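Local coordinates for protein SOSEKI 4 (Arabidopsis thaliana, PDB 6RSN), which forms polymer filaments through its DIX-like domain, locally interprets polarity cues, can influence cell division orientation and promotes auxin biosynthesis and signalling, at residues A[39-42]-A[43-46]. The protein carries 1 engineered substitution. Residues are numbered along the deposited sequence; the frame is centred on the assembly and turned at random.
Sequences VINR and LNDL
Leu43 N donates to Val39 O at 2.9 Å and Asn44 N to Ile40 O at 2.8 Å, both nearly straight. Asp45 N to Asn41 O (3.1 Å) and Leu46 N to Arg42 O (3.0 Å) complete four successive i to i+4 bonds of an alpha-helix. Among the side chains, Arg42 and Leu46, one turn apart, make the most extensive contact. With Arg42 CG anti to the backbone N (chi1 176°) and the chain bent at chi2 (56°), the guanidinium is carried across the Leu46 side chain. Leu46 CD2 then lies over one face of the guanidinium, offset toward its rim and 3.7 Å from Arg42 CZ, while Arg42 NE bonds to the backbone oxygen of Glu25. Shortening this arginine to an alanine is likely to take away the flat group against which the Leu46 methyl lies and leave the Glu25 carbonyl without its guanidinium donor. On the buried side Val39 and Leu43 point the same way, Val39 CG1 lying 4.1 Å from Leu43 CD1. Helix 36-47 of this ubiquitin-like DIX domain packs Leu43 against Ile24, Trp57 of strand 55-63 and Met51 of helix 49-52, while Arg42 reaches Val26 and Pro27 of edge strand 22-27.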
loop_
_atom_site.group_PDB
_atom_site.type_symbol
_atom_site.label_atom_id
_atom_site.label_comp_id
_atom_site.label_asym_id
_atom_site.label_seq_id
_atom_site.Cartn_x
_atom_site.Cartn_y
_atom_site.Cartn_z
ATOM N N VAL A 39 -6.612 2.865 -1.402
ATOM C CA VAL A 39 -5.242 3.390 -1.425
ATOM C C VAL A 39 -4.922 3.952 -2.797
ATOM O O VAL A 39 -4.455 5.098 -2.916
ATOM C CB VAL A 39 -4.214 2.327 -1.035
ATOM C CG1 VAL A 39 -2.786 2.918 -1.154
ATOM C CG2 VAL A 39 -4.541 1.763 0.360
ATOM N N ILE A 40 -5.264 3.196 -3.846
ATOM C CA ILE A 40 -4.970 3.643 -5.200
ATOM C C ILE A 40 -5.785 4.900 -5.543
ATOM O O ILE A 40 -5.279 5.855 -6.138
ATOM C CB ILE A 40 -5.233 2.513 -6.212
ATOM C CG1 ILE A 40 -4.369 1.274 -5.938
ATOM C CG2 ILE A 40 -5.055 3.036 -7.626
ATOM C CD1 ILE A 40 -2.924 1.504 -5.914
ATOM N N ASN A 41 -7.067 4.929 -5.127
ATOM C CA ASN A 41 -7.839 6.157 -5.344
ATOM C C ASN A 41 -7.209 7.392 -4.698
ATOM O O ASN A 41 -7.201 8.508 -5.270
ATOM C CB ASN A 41 -9.279 5.988 -4.833
ATOM C CG ASN A 41 -10.062 5.061 -5.732
ATOM O OD1 ASN A 41 -9.761 4.949 -6.921
ATOM N ND2 ASN A 41 -11.069 4.384 -5.197
ATOM N N ARG A 42 -6.689 7.229 -3.493
ATOM C CA ARG A 42 -6.064 8.342 -2.794
ATOM C C ARG A 42 -4.776 8.733 -3.511
ATOM O O ARG A 42 -4.465 9.923 -3.648
ATOM C CB ARG A 42 -5.778 7.951 -1.339
ATOM C CG ARG A 42 -5.022 9.000 -0.515
ATOM C CD ARG A 42 -5.861 10.266 -0.608
ATOM N NE ARG A 42 -5.441 11.175 0.461
ATOM C CZ ARG A 42 -5.719 12.455 0.496
ATOM N NH1 ARG A 42 -6.457 12.999 -0.454
ATOM N NH2 ARG A 42 -5.298 13.203 1.511
ATOM N N LEU A 43 -3.973 7.730 -3.911
ATOM C CA LEU A 43 -2.750 8.099 -4.646
ATOM C C LEU A 43 -3.085 8.802 -5.964
ATOM O O LEU A 43 -2.358 9.698 -6.417
ATOM C CB LEU A 43 -1.908 6.839 -4.927
ATOM C CG LEU A 43 -1.180 6.311 -3.697
ATOM C CD1 LEU A 43 -0.576 4.937 -3.994
ATOM C CD2 LEU A 43 -0.100 7.287 -3.217
ATOM N N ASN A 44 -4.106 8.325 -6.672
ATOM C CA ASN A 44 -4.507 8.989 -7.913
ATOM C C ASN A 44 -4.801 10.455 -7.642
ATOM O O ASN A 44 -4.444 11.320 -8.468
ATOM C CB ASN A 44 -5.762 8.311 -8.509
ATOM C CG ASN A 44 -5.441 6.929 -9.062
ATOM O OD1 ASN A 44 -4.310 6.504 -9.180
ATOM N ND2 ASN A 44 -6.470 6.180 -9.440
ATOM N N ASP A 45 -5.486 10.739 -6.509
ATOM C CA ASP A 45 -5.789 12.150 -6.194
ATOM C C ASP A 45 -4.523 12.960 -5.885
ATOM O O ASP A 45 -4.332 14.097 -6.356
ATOM C CB ASP A 45 -6.797 12.215 -5.043
ATOM C CG ASP A 45 -8.211 11.836 -5.465
ATOM O OD1 ASP A 45 -8.508 11.825 -6.704
ATOM O OD2 ASP A 45 -9.033 11.605 -4.557
ATOM N N LEU A 46 -3.633 12.404 -5.093
ATOM C CA LEU A 46 -2.457 13.135 -4.677
ATOM C C LEU A 46 -1.365 13.244 -5.740
ATOM O O LEU A 46 -0.739 14.318 -5.900
ATOM C CB LEU A 46 -1.851 12.466 -3.458
ATOM C CG LEU A 46 -2.735 12.441 -2.231
ATOM C CD1 LEU A 46 -1.910 11.793 -1.132
ATOM C CD2 LEU A 46 -3.166 13.845 -1.828
#